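Side-chain contacts in putative dioxygenase (1H-3-hydroxy-4-oxoquinaldine 2,4-dioxygenase) (Mycobacteroides abscessus subsp. abscessus, PDB 6RA3), which cleaves the heterocyclic ring of the Pseudomonas quinolone signal with dioxygen, forming N-octanoylanthranilate and carbon monoxide: residues V164-H167 against V168-S172; D34-A37 against Y38-M41; T245-P248 against G249-L252; L151-S154 against W155-G158. One frame throughout, in Å; residues are numbered along the deposited sequence.

In the fold
All four contacts are local: each joins residues close in sequence, along a helix or round a turn. Interaction 2 is buried, interactions 1 and 3 are partly buried and interaction 4 lies at the surface. Interactions 1 and 4 lie near the C-terminal ends of the successive helices 162-170 and 144-156, which pack together through Val168 and Val152. Interaction 2 sits in the loop after strand 24-28, interaction 3 where the loop after strand 236-240 enters helix 248-251, and Ile250 touches Ala37. Chemistry changes with place: charged and hydroxyl groups finish the helix in interaction 1, aromatic packing dominates interaction 4, water and backbone bonds shape interaction 2, and in interaction 3 a carboxylate braces the His246 loop.

Interaction 1 of 4, residues V164-H167 against V168-S172; sequences VLDH and VRYDS
Arg169 reaches back along helix 162-170 toward Leu165 and Asp166. Its CB and CG both pass the carbonyl oxygen of Leu165, which accepts the Arg169 backbone N-H at 2.9 Å. The chain then bends at chi3 (-62°), and NE and NH2 each come to 4.0 Å from Leu165 CB. At the tip, NH2 gives a weak, salt-bridging hydrogen bond to Asp166 OD1 at 3.3 Å, with carboxylate and guanidinium nearly coplanar. Asp166 OD1 also meets the edge of the Tyr170 ring, 3.4 Å from CE2, while Arg169 CB lies over one face of that ring. Helix 162-170 is among those inserted between strands 116-120 and 209-214 of the alpha/beta-hydrolase fold, where this family usually carries its cap, and its last turn meets a second subunit, whose Arg46 makes a cation-pi contact with Tyr170. The carbonyl oxygen of His167 takes two bonds from opposite faces of its plane: Ser172 OG at 2.9 Å and Asp171 N at 3.2 Å. The same hydroxyl stands over one imidazole face, 3.6 Å from NE2. A water in the ring plane joins His167 ND1 to Asp171 OD2, and NE2 bonds to His33 ND1, which together fix the ring.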
ATOM      1  N   VAL A 164       9.569 -10.182  16.707  1.00 49.22           N
ATOM      2  CA  VAL A 164       8.566  -9.866  17.723  1.00 59.57           C
ATOM      3  C   VAL A 164       8.737  -8.426  18.205  1.00 53.04           C
ATOM      4  O   VAL A 164       7.768  -7.664  18.285  1.00 41.14           O
ATOM      5  CB  VAL A 164       8.632 -10.871  18.890  1.00 59.76           C
ATOM      6  CG1 VAL A 164       7.653 -10.489  20.008  1.00 64.38           C
ATOM      7  CG2 VAL A 164       8.288 -12.253  18.409  1.00 59.94           C
ATOM      8  N   LEU A 165       9.973  -8.025  18.505  1.00 48.27           N
ATOM      9  CA  LEU A 165      10.226  -6.651  18.915  1.00 50.39           C
ATOM     10  C   LEU A 165       9.752  -5.662  17.860  1.00 50.17           C
ATOM     11  O   LEU A 165       9.022  -4.717  18.176  1.00 45.03           O
ATOM     12  CB  LEU A 165      11.711  -6.445  19.192  1.00 47.15           C
ATOM     13  CG  LEU A 165      12.241  -7.089  20.467  1.00 44.18           C
ATOM     14  CD1 LEU A 165      13.703  -6.777  20.581  1.00 43.95           C
ATOM     15  CD2 LEU A 165      11.470  -6.616  21.706  1.00 46.55           C
ATOM     16  N   ASP A 166      10.179  -5.847  16.604  1.00 46.20           N
ATOM     17  CA  ASP A 166       9.804  -4.912  15.548  1.00 43.56           C
ATOM     18  C   ASP A 166       8.289  -4.842  15.389  1.00 43.04           C
ATOM     19  O   ASP A 166       7.727  -3.756  15.204  1.00 47.07           O
ATOM     20  CB  ASP A 166      10.473  -5.306  14.228  1.00 46.29           C
ATOM     21  CG  ASP A 166      11.914  -4.819  14.131  1.00 50.78           C
ATOM     22  OD1 ASP A 166      12.378  -4.097  15.034  1.00 47.94           O
ATOM     23  OD2 ASP A 166      12.588  -5.158  13.146  1.00 47.74           O
ATOM     24  N   HIS A 167       7.604  -5.983  15.490  1.00 42.03           N
ATOM     25  CA  HIS A 167       6.158  -6.008  15.295  1.00 40.37           C
ATOM     26  C   HIS A 167       5.433  -5.226  16.385  1.00 48.36           C
ATOM     27  O   HIS A 167       4.454  -4.515  16.110  1.00 43.76           O
ATOM     28  CB  HIS A 167       5.681  -7.441  15.281  1.00 38.58           C
ATOM     29  CG  HIS A 167       4.199  -7.588  15.206  1.00 37.97           C
ATOM     30  ND1 HIS A 167       3.507  -7.537  14.015  1.00 40.24           N
ATOM     31  CD2 HIS A 167       3.278  -7.824  16.167  1.00 35.16           C
ATOM     32  CE1 HIS A 167       2.218  -7.701  14.256  1.00 41.89           C
ATOM     33  NE2 HIS A 167       2.058  -7.887  15.552  1.00 37.97           N
ATOM     34  N   VAL A 168       5.898  -5.351  17.629  1.00 44.71           N
ATOM     35  CA  VAL A 168       5.255  -4.677  18.754  1.00 51.90           C
ATOM     36  C   VAL A 168       5.592  -3.185  18.766  1.00 46.45           C
ATOM     37  O   VAL A 168       4.708  -2.342  18.976  1.00 41.68           O
ATOM     38  CB  VAL A 168       5.676  -5.366  20.068  1.00 49.94           C
ATOM     39  CG1 VAL A 168       5.157  -4.590  21.269  1.00 53.39           C
ATOM     40  CG2 VAL A 168       5.165  -6.780  20.099  1.00 42.36           C
ATOM     41  N   ARG A 169       6.873  -2.848  18.548  1.00 42.87           N
ATOM     42  CA  ARG A 169       7.338  -1.468  18.619  1.00 43.40           C
ATOM     43  C   ARG A 169       6.894  -0.643  17.408  1.00 49.33           C
ATOM     44  O   ARG A 169       6.614   0.555  17.539  1.00 43.63           O
ATOM     45  CB  ARG A 169       8.860  -1.448  18.710  1.00 42.00           C
ATOM     46  CG  ARG A 169       9.432  -1.997  20.032  1.00 52.29           C
ATOM     47  CD  ARG A 169      10.948  -1.752  20.145  1.00 53.50           C
ATOM     48  NE  ARG A 169      11.686  -2.440  19.082  1.00 66.54           N
ATOM     49  CZ  ARG A 169      13.013  -2.451  18.957  1.00 59.97           C
ATOM     50  NH1 ARG A 169      13.773  -1.811  19.836  1.00 62.59           N
ATOM     51  NH2 ARG A 169      13.583  -3.112  17.950  1.00 55.33           N
ATOM     52  N   TYR A 170       6.844  -1.256  16.221  1.00 41.96           N
ATOM     53  CA  TYR A 170       6.817  -0.511  14.962  1.00 42.28           C
ATOM     54  C   TYR A 170       5.643  -0.840  14.040  1.00 46.55           C
ATOM     55  O   TYR A 170       5.254  -0.003  13.217  1.00 42.56           O
ATOM     56  CB  TYR A 170       8.118  -0.760  14.195  1.00 41.90           C
ATOM     57  CG  TYR A 170       9.390  -0.381  14.933  1.00 44.24           C
ATOM     58  CD1 TYR A 170       9.474   0.800  15.649  1.00 44.53           C
ATOM     59  CD2 TYR A 170      10.520  -1.194  14.890  1.00 46.97           C
ATOM     60  CE1 TYR A 170      10.630   1.161  16.302  1.00 42.32           C
ATOM     61  CE2 TYR A 170      11.692  -0.830  15.550  1.00 45.50           C
ATOM     62  CZ  TYR A 170      11.730   0.342  16.260  1.00 42.63           C
ATOM     63  OH  TYR A 170      12.864   0.744  16.923  1.00 47.63           O
ATOM     64  N   ASP A 171       5.094  -2.052  14.110  1.00 44.02           N
ATOM     65  CA  ASP A 171       4.175  -2.515  13.075  1.00 46.10           C
ATOM     66  C   ASP A 171       2.729  -2.580  13.546  1.00 47.16           C
ATOM     67  O   ASP A 171       1.865  -3.082  12.814  1.00 50.30           O
ATOM     68  CB  ASP A 171       4.626  -3.873  12.534  1.00 48.60           C
ATOM     69  CG  ASP A 171       6.040  -3.829  11.958  1.00 53.14           C
ATOM     70  OD1 ASP A 171       6.498  -2.736  11.554  1.00 55.44           O
ATOM     71  OD2 ASP A 171       6.700  -4.885  11.902  1.00 50.74           O
ATOM     72  N   SER A 172       2.435  -2.054  14.724  1.00 43.68           N
ATOM     73  CA  SER A 172       1.083  -2.096  15.262  1.00 50.07           C
ATOM     74  C   SER A 172       0.638  -0.709  15.727  1.00 48.83           C
ATOM     75  O   SER A 172      -0.068  -0.574  16.725  1.00 50.68           O
ATOM     76  CB  SER A 172       0.994  -3.111  16.403  1.00 57.36           C
ATOM     77  OG  SER A 172       1.588  -4.364  16.036  1.00 52.41           O
TER
HETATM   78  O   HOH W   1       5.377  -7.310  11.929  1.00 47.76           O

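Interaction 2 of 4, residues D34-A37 against Y38-M41; sequences DLRA and YDGM
Tyr38, Asp39 and Ala37 carry most of this tight turn between strand 24-28 and helix 42-48. Tyr38 lays its ring beside Ala37, with CD2 3.9 Å from Ala37 CB and the Ala37 carbonyl oxygen over one face. Its CG is anti to its own carbonyl carbon (chi1 -69°), and this puts the ring in the protein interior, against Ile93 and His95 of strand 90-95, where OH is hydrogen-bonded to the backbone oxygen of Leu28. The backbone N of Tyr38 bonds to Leu35 O at 2.9 Å, closing a turn of the 3-10 segment 35-37. Before it, Asp34 OD1 accepts from Arg36 N at 3.2 Å, an Asx turn in which the donor comes from above the carboxylate plane. Asp39 folds back over Arg36: OD2 is 3.8 Å from Arg36 CB and lies over one face of the guanidinium, 4.2 Å from NE. OD2 stands well out of the guanidinium plane, so no N-H points at it; the two planes are 68° apart. Two waters extend the turn, one linking Arg36 O to Gly40 N and the other Ala37 O to Met41 N. The attraction between Arg36 and Asp39 is therefore one of charge without a hydrogen bond, probably modest: Asp39 OD1 is engaged by a salt bridge to Arg53, and Arg36 has a second, weak and long ion pair with Asp171.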
ATOM      1  N   ASP A  34      -2.709  -6.245  12.647  1.00 35.00           N
ATOM      2  CA  ASP A  34      -3.300  -6.619  11.371  1.00 39.95           C
ATOM      3  C   ASP A  34      -2.584  -7.815  10.746  1.00 36.59           C
ATOM      4  O   ASP A  34      -1.870  -8.552  11.430  1.00 32.81           O
ATOM      5  CB  ASP A  34      -3.292  -5.405  10.434  1.00 32.65           C
ATOM      6  CG  ASP A  34      -1.897  -4.902  10.125  1.00 38.70           C
ATOM      7  OD1 ASP A  34      -0.906  -5.523  10.574  1.00 39.75           O
ATOM      8  OD2 ASP A  34      -1.786  -3.862   9.428  1.00 42.80           O
ATOM      9  N   LEU A  35      -2.742  -7.988   9.440  1.00 36.73           N
ATOM     10  CA  LEU A  35      -2.268  -9.197   8.796  1.00 33.63           C
ATOM     11  C   LEU A  35      -0.747  -9.295   8.792  1.00 30.86           C
ATOM     12  O   LEU A  35      -0.215 -10.399   8.606  1.00 38.79           O
ATOM     13  CB  LEU A  35      -2.909  -9.275   7.410  1.00 33.88           C
ATOM     14  CG  LEU A  35      -2.875  -8.063   6.489  1.00 29.52           C
ATOM     15  CD1 LEU A  35      -1.430  -7.625   6.270  1.00 35.17           C
ATOM     16  CD2 LEU A  35      -3.581  -8.392   5.167  1.00 31.51           C
ATOM     17  N   ARG A  36      -0.028  -8.208   9.098  1.00 28.56           N
ATOM     18  CA  ARG A  36       1.414  -8.284   9.325  1.00 33.99           C
ATOM     19  C   ARG A  36       1.794  -9.188  10.493  1.00 38.04           C
ATOM     20  O   ARG A  36       2.983  -9.501  10.655  1.00 34.19           O
ATOM     21  CB  ARG A  36       2.018  -6.905   9.605  1.00 38.69           C
ATOM     22  CG  ARG A  36       1.696  -5.805   8.569  1.00 52.76           C
ATOM     23  CD  ARG A  36       2.275  -4.431   8.988  1.00 53.40           C
ATOM     24  NE  ARG A  36       3.742  -4.489   9.055  1.00 66.87           N
ATOM     25  CZ  ARG A  36       4.584  -4.025   8.123  1.00 70.90           C
ATOM     26  NH1 ARG A  36       4.130  -3.434   7.017  1.00 81.76           N
ATOM     27  NH2 ARG A  36       5.901  -4.147   8.300  1.00 56.26           N
ATOM     28  N   ALA A  37       0.840  -9.572  11.342  1.00 32.90           N
ATOM     29  CA  ALA A  37       1.129 -10.585  12.351  1.00 38.12           C
ATOM     30  C   ALA A  37       1.562 -11.900  11.706  1.00 40.39           C
ATOM     31  O   ALA A  37       2.139 -12.756  12.391  1.00 39.78           O
ATOM     32  CB  ALA A  37      -0.087 -10.833  13.251  1.00 32.99           C
ATOM     33  N   TYR A  38       1.293 -12.074  10.408  1.00 32.03           N
ATOM     34  CA  TYR A  38       1.544 -13.326   9.702  1.00 34.80           C
ATOM     35  C   TYR A  38       2.541 -13.164   8.564  1.00 34.56           C
ATOM     36  O   TYR A  38       2.686 -14.077   7.754  1.00 33.30           O
ATOM     37  CB  TYR A  38       0.234 -13.908   9.191  1.00 33.48           C
ATOM     38  CG  TYR A  38      -0.629 -14.394  10.332  1.00 37.53           C
ATOM     39  CD1 TYR A  38      -0.480 -15.682  10.835  1.00 43.70           C
ATOM     40  CD2 TYR A  38      -1.559 -13.562  10.933  1.00 36.75           C
ATOM     41  CE1 TYR A  38      -1.256 -16.141  11.878  1.00 45.40           C
ATOM     42  CE2 TYR A  38      -2.354 -14.012  11.989  1.00 38.26           C
ATOM     43  CZ  TYR A  38      -2.185 -15.307  12.461  1.00 43.07           C
ATOM     44  OH  TYR A  38      -2.944 -15.780  13.506  1.00 37.20           O
ATOM     45  N   ASP A  39       3.273 -12.047   8.515  1.00 37.36           N
ATOM     46  CA  ASP A  39       4.324 -11.896   7.509  1.00 33.67           C
ATOM     47  C   ASP A  39       5.346 -13.017   7.612  1.00 44.57           C
ATOM     48  O   ASP A  39       5.838 -13.508   6.592  1.00 36.86           O
ATOM     49  CB  ASP A  39       5.040 -10.556   7.663  1.00 34.28           C
ATOM     50  CG  ASP A  39       4.278  -9.393   7.025  1.00 38.18           C
ATOM     51  OD1 ASP A  39       3.304  -9.647   6.286  1.00 34.21           O
ATOM     52  OD2 ASP A  39       4.659  -8.235   7.278  1.00 36.10           O
ATOM     53  N   GLY A  40       5.716 -13.403   8.839  1.00 36.81           N
ATOM     54  CA  GLY A  40       6.753 -14.408   9.009  1.00 36.41           C
ATOM     55  C   GLY A  40       6.323 -15.784   8.543  1.00 35.67           C
ATOM     56  O   GLY A  40       7.125 -16.534   7.988  1.00 33.70           O
ATOM     57  N   MET A  41       5.062 -16.146   8.799  1.00 36.77           N
ATOM     58  CA  MET A  41       4.527 -17.448   8.430  1.00 32.95           C
ATOM     59  C   MET A  41       4.089 -17.499   6.975  1.00 39.95           C
ATOM     60  O   MET A  41       4.014 -18.589   6.394  1.00 32.87           O
ATOM     61  CB  MET A  41       3.311 -17.796   9.302  1.00 32.69           C
ATOM     62  CG  MET A  41       3.616 -18.210  10.777  1.00 38.73           C
ATOM     63  SD  MET A  41       2.108 -18.398  11.753  1.00 35.53           S
ATOM     64  CE  MET A  41       1.181 -19.630  10.889  1.00 35.24           C
TER
HETATM   65  O   HOH W   2       5.058 -11.892  11.194  1.00 36.35           O
HETATM   66  O   HOH W   3       4.459 -14.488  11.209  1.00 31.75           O

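Interaction 3 of 4, residues T245-P248 against G249-L252; sequences THFP and GIEL
Phe247 occupies the N-cap position of the short helix 248-251, and its carbonyl oxygen accepts from both Ile250 N and, at 2.7 Å, Glu251 N; Pro248 O receives Leu252 N one residue further on. Thr245 and Glu251 tie the loop to the helix, their side chains approaching from opposite directions. Glu251 CG is anti to the backbone N (chi1 -169°), and the extended chain brings OE1 to Thr245. There OE1 takes two bonds of 3.3 Å, from Thr245 N and from Thr245 OG1, both arriving on the same face of the carboxylate. A water adds a third, 2.8 Å from Glu251 OE1, and bridges to Thr245 O, while OE2 accepts from Glu244 N. Thr245 OG1 in turn accepts from Phe247 N at 2.9 Å, an ST turn that shapes the backbone around His246, the proton donor/acceptor of the active site. Phe247 CB rests 4.2 Å from Ile250 CB. The loop follows strand 236-240, the last of the sheet, the usual place of the catalytic-triad histidine in the alpha/beta-hydrolase fold. His246 ND1 bonds to Asp121, just beyond strand 116-120, its ring stacks on Trp155 of helix 144-156, and Phe247 and Ile250 pack against helix 162-170.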
ATOM      1  N   THR A 245       7.823 -15.639  23.993  1.00 42.49           N
ATOM      2  CA  THR A 245       6.861 -14.567  23.828  1.00 38.39           C
ATOM      3  C   THR A 245       5.463 -15.131  23.620  1.00 38.65           C
ATOM      4  O   THR A 245       5.262 -16.316  23.344  1.00 41.46           O
ATOM      5  CB  THR A 245       7.255 -13.663  22.655  1.00 41.65           C
ATOM      6  OG1 THR A 245       6.819 -14.258  21.425  1.00 40.80           O
ATOM      7  CG2 THR A 245       8.748 -13.456  22.606  1.00 40.50           C
ATOM      8  N   HIS A 246       4.499 -14.235  23.764  1.00 40.51           N
ATOM      9  CA  HIS A 246       3.088 -14.412  23.452  1.00 46.39           C
ATOM     10  C   HIS A 246       2.844 -14.505  21.953  1.00 40.18           C
ATOM     11  O   HIS A 246       1.690 -14.661  21.546  1.00 44.41           O
ATOM     12  CB  HIS A 246       2.337 -13.216  24.093  1.00 50.64           C
ATOM     13  CG  HIS A 246       0.844 -13.169  23.883  1.00 52.90           C
ATOM     14  ND1 HIS A 246       0.001 -14.224  24.161  1.00 46.47           N
ATOM     15  CD2 HIS A 246       0.039 -12.144  23.505  1.00 55.60           C
ATOM     16  CE1 HIS A 246      -1.251 -13.866  23.927  1.00 48.02           C
ATOM     17  NE2 HIS A 246      -1.256 -12.607  23.530  1.00 49.92           N
ATOM     18  N   PHE A 247       3.891 -14.426  21.123  1.00 45.48           N
ATOM     19  CA  PHE A 247       3.751 -14.320  19.666  1.00 51.02           C
ATOM     20  C   PHE A 247       4.448 -15.490  18.974  1.00 41.82           C
ATOM     21  O   PHE A 247       5.453 -15.303  18.276  1.00 40.83           O
ATOM     22  CB  PHE A 247       4.312 -12.987  19.168  1.00 47.98           C
ATOM     23  CG  PHE A 247       3.585 -11.798  19.721  1.00 46.47           C
ATOM     24  CD1 PHE A 247       2.286 -11.530  19.333  1.00 41.33           C
ATOM     25  CD2 PHE A 247       4.188 -10.970  20.653  1.00 48.09           C
ATOM     26  CE1 PHE A 247       1.605 -10.454  19.858  1.00 42.78           C
ATOM     27  CE2 PHE A 247       3.508  -9.884  21.175  1.00 43.06           C
ATOM     28  CZ  PHE A 247       2.224  -9.632  20.777  1.00 42.65           C
ATOM     29  N   PRO A 248       3.932 -16.709  19.136  1.00 39.43           N
ATOM     30  CA  PRO A 248       4.607 -17.857  18.510  1.00 44.11           C
ATOM     31  C   PRO A 248       4.617 -17.783  16.986  1.00 42.14           C
ATOM     32  O   PRO A 248       5.620 -18.153  16.358  1.00 41.47           O
ATOM     33  CB  PRO A 248       3.808 -19.057  19.033  1.00 44.14           C
ATOM     34  CG  PRO A 248       2.474 -18.518  19.427  1.00 48.02           C
ATOM     35  CD  PRO A 248       2.693 -17.087  19.834  1.00 46.71           C
ATOM     36  N   GLY A 249       3.530 -17.303  16.374  1.00 40.49           N
ATOM     37  CA  GLY A 249       3.488 -17.144  14.922  1.00 37.51           C
ATOM     38  C   GLY A 249       4.539 -16.195  14.365  1.00 39.61           C
ATOM     39  O   GLY A 249       4.945 -16.329  13.207  1.00 34.22           O
ATOM     40  N   ILE A 250       5.000 -15.241  15.168  1.00 35.65           N
ATOM     41  CA  ILE A 250       6.029 -14.299  14.744  1.00 35.43           C
ATOM     42  C   ILE A 250       7.398 -14.731  15.230  1.00 36.48           C
ATOM     43  O   ILE A 250       8.399 -14.527  14.543  1.00 36.63           O
ATOM     44  CB  ILE A 250       5.718 -12.867  15.245  1.00 36.96           C
ATOM     45  CG1 ILE A 250       4.303 -12.436  14.860  1.00 38.92           C
ATOM     46  CG2 ILE A 250       6.791 -11.886  14.719  1.00 41.29           C
ATOM     47  CD1 ILE A 250       3.896 -11.091  15.439  1.00 35.71           C
ATOM     48  N   GLU A 251       7.456 -15.248  16.461  1.00 44.64           N
ATOM     49  CA  GLU A 251       8.732 -15.671  17.021  1.00 41.42           C
ATOM     50  C   GLU A 251       9.219 -16.945  16.347  1.00 33.72           C
ATOM     51  O   GLU A 251      10.421 -17.107  16.122  1.00 34.56           O
ATOM     52  CB  GLU A 251       8.604 -15.888  18.526  1.00 42.14           C
ATOM     53  CG  GLU A 251       9.946 -16.075  19.197  1.00 44.99           C
ATOM     54  CD  GLU A 251       9.848 -16.587  20.617  1.00 41.39           C
ATOM     55  OE1 GLU A 251       8.729 -16.867  21.093  1.00 42.11           O
ATOM     56  OE2 GLU A 251      10.912 -16.715  21.251  1.00 46.01           O
ATOM     57  N   LEU A 252       8.294 -17.849  16.014  1.00 34.65           N
ATOM     58  CA  LEU A 252       8.618 -19.166  15.449  1.00 47.00           C
ATOM     59  C   LEU A 252       7.764 -19.463  14.218  1.00 46.30           C
ATOM     60  O   LEU A 252       6.989 -20.431  14.193  1.00 39.99           O
ATOM     61  CB  LEU A 252       8.421 -20.236  16.521  1.00 47.63           C
ATOM     62  CG  LEU A 252       9.375 -20.048  17.694  1.00 43.12           C
ATOM     63  CD1 LEU A 252       8.912 -20.910  18.848  1.00 44.44           C
ATOM     64  CD2 LEU A 252      10.787 -20.402  17.231  1.00 39.65           C
TER
HETATM   65  O   HOH W   4       6.100 -17.898  21.413  1.00 48.00           O

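Interaction 4 of 4, residues L151-S154 against W155-G158; sequences LVQS and WLAG
Trp155 lies back along the last turns of helix 144-156, within the alpha/beta-hydrolase fold, and Leu151, one turn earlier, sits over a face of its indole. The bump is Leu151 CB, 4.0 Å from the centroid of the six-membered ring and only 16° off its normal, a CH-pi contact. Nearer the five-membered ring the same face is filled by the Leu151 carbonyl oxygen, 3.0 Å above the plane. Leu151 O accepts from both Trp155 N and Ser154 OG, the latter at 3.0 Å, which fixes it there. Trp155 has CG anti to the carbonyl carbon (chi1 -71°), which swings the indole back beneath that oxygen. Val152 fits in next to it, crossing the indole at about a right angle with CG2 4.0 Å from Trp155 CE3. Its other methyl meets Leu156: Val152 CG1 and Leu156 CD1 are 4.1 Å apart, the two side chains lying side by side and pointing the same way. Leu156 CD1 also nestles against Gln153 OE1, whose amide end turns back so that NE2 bonds to Asp149 O. The apolar ridge of Val152 and Leu156 packs against helix 162-170, while Trp155 touches Phe247. After Leu156 the helix ends, Ala157 turning to positive phi. At this end Gln153 O receives Ala157 N at 3.0 Å, and a water that donates to Gln153 O accepts in turn from Gly158 N at 3.1 Å.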
ATOM      1  N   LEU A 151       0.568  -5.039  29.498  1.00 54.84           N
ATOM      2  CA  LEU A 151       0.294  -6.274  28.771  1.00 51.51           C
ATOM      3  C   LEU A 151       1.446  -6.608  27.831  1.00 53.81           C
ATOM      4  O   LEU A 151       1.865  -7.769  27.743  1.00 45.79           O
ATOM      5  CB  LEU A 151      -1.037  -6.162  28.012  1.00 46.54           C
ATOM      6  CG  LEU A 151      -2.307  -6.367  28.863  1.00 42.96           C
ATOM      7  CD1 LEU A 151      -3.593  -6.091  28.082  1.00 37.19           C
ATOM      8  CD2 LEU A 151      -2.362  -7.783  29.485  1.00 41.42           C
ATOM      9  N   VAL A 152       2.019  -5.587  27.185  1.00 51.00           N
ATOM     10  CA  VAL A 152       3.081  -5.795  26.202  1.00 54.02           C
ATOM     11  C   VAL A 152       4.347  -6.329  26.865  1.00 55.40           C
ATOM     12  O   VAL A 152       4.990  -7.253  26.350  1.00 54.22           O
ATOM     13  CB  VAL A 152       3.360  -4.485  25.437  1.00 52.04           C
ATOM     14  CG1 VAL A 152       4.761  -4.512  24.766  1.00 51.22           C
ATOM     15  CG2 VAL A 152       2.268  -4.247  24.408  1.00 45.73           C
ATOM     16  N   GLN A 153       4.768  -5.717  27.980  1.00 52.29           N
ATOM     17  CA  GLN A 153       5.997  -6.172  28.631  1.00 54.92           C
ATOM     18  C   GLN A 153       5.905  -7.643  29.036  1.00 53.27           C
ATOM     19  O   GLN A 153       6.890  -8.381  28.913  1.00 50.69           O
ATOM     20  CB  GLN A 153       6.318  -5.298  29.841  1.00 52.61           C
ATOM     21  CG  GLN A 153       7.369  -4.211  29.559  1.00 61.54           C
ATOM     22  CD  GLN A 153       7.214  -3.544  28.189  1.00 65.27           C
ATOM     23  OE1 GLN A 153       8.089  -3.672  27.319  1.00 68.91           O
ATOM     24  NE2 GLN A 153       6.108  -2.816  27.996  1.00 61.23           N
ATOM     25  N   SER A 154       4.725  -8.099  29.493  1.00 44.42           N
ATOM     26  CA  SER A 154       4.572  -9.516  29.836  1.00 55.56           C
ATOM     27  C   SER A 154       4.469 -10.398  28.586  1.00 58.51           C
ATOM     28  O   SER A 154       4.819 -11.586  28.630  1.00 46.19           O
ATOM     29  CB  SER A 154       3.355  -9.721  30.760  1.00 52.52           C
ATOM     30  OG  SER A 154       2.108  -9.527  30.111  1.00 50.77           O
ATOM     31  N   TRP A 155       4.000  -9.835  27.465  1.00 66.64           N
ATOM     32  CA  TRP A 155       3.980 -10.556  26.192  1.00 55.24           C
ATOM     33  C   TRP A 155       5.395 -10.762  25.638  1.00 46.29           C
ATOM     34  O   TRP A 155       5.702 -11.815  25.059  1.00 44.40           O
ATOM     35  CB  TRP A 155       3.115  -9.781  25.200  1.00 47.19           C
ATOM     36  CG  TRP A 155       1.639  -9.817  25.512  1.00 46.67           C
ATOM     37  CD1 TRP A 155       0.991 -10.693  26.334  1.00 51.90           C
ATOM     38  CD2 TRP A 155       0.630  -8.934  24.997  1.00 46.21           C
ATOM     39  NE1 TRP A 155      -0.359 -10.413  26.362  1.00 47.87           N
ATOM     40  CE2 TRP A 155      -0.602  -9.333  25.555  1.00 44.73           C
ATOM     41  CE3 TRP A 155       0.653  -7.844  24.118  1.00 44.36           C
ATOM     42  CZ2 TRP A 155      -1.804  -8.687  25.260  1.00 48.07           C
ATOM     43  CZ3 TRP A 155      -0.540  -7.197  23.837  1.00 43.64           C
ATOM     44  CH2 TRP A 155      -1.754  -7.629  24.407  1.00 41.43           C
ATOM     45  N   LEU A 156       6.269  -9.769  25.815  1.00 43.42           N
ATOM     46  CA  LEU A 156       7.658  -9.875  25.373  1.00 49.81           C
ATOM     47  C   LEU A 156       8.481 -10.778  26.287  1.00 46.18           C
ATOM     48  O   LEU A 156       9.363 -11.505  25.811  1.00 46.60           O
ATOM     49  CB  LEU A 156       8.308  -8.484  25.324  1.00 52.27           C
ATOM     50  CG  LEU A 156       7.735  -7.437  24.382  1.00 43.52           C
ATOM     51  CD1 LEU A 156       8.549  -6.176  24.482  1.00 54.87           C
ATOM     52  CD2 LEU A 156       7.731  -7.966  22.944  1.00 50.47           C
ATOM     53  N   ALA A 157       8.241 -10.702  27.598  1.00 47.48           N
ATOM     54  CA  ALA A 157       8.961 -11.512  28.580  1.00 46.61           C
ATOM     55  C   ALA A 157      10.470 -11.329  28.438  1.00 50.11           C
ATOM     56  O   ALA A 157      11.252 -12.267  28.606  1.00 56.40           O
ATOM     57  CB  ALA A 157       8.578 -12.984  28.450  1.00 46.93           C
ATOM     58  N   GLY A 158      10.887 -10.108  28.111  1.00 53.47           N
ATOM     59  CA  GLY A 158      12.289  -9.856  27.852  1.00 47.37           C
ATOM     60  C   GLY A 158      12.881 -10.745  26.764  1.00 55.02           C
ATOM     61  O   GLY A 158      13.873 -11.439  27.001  1.00 61.14           O
TER
HETATM   62  O   HOH W   5       9.245  -7.585  28.679  1.00 51.01           O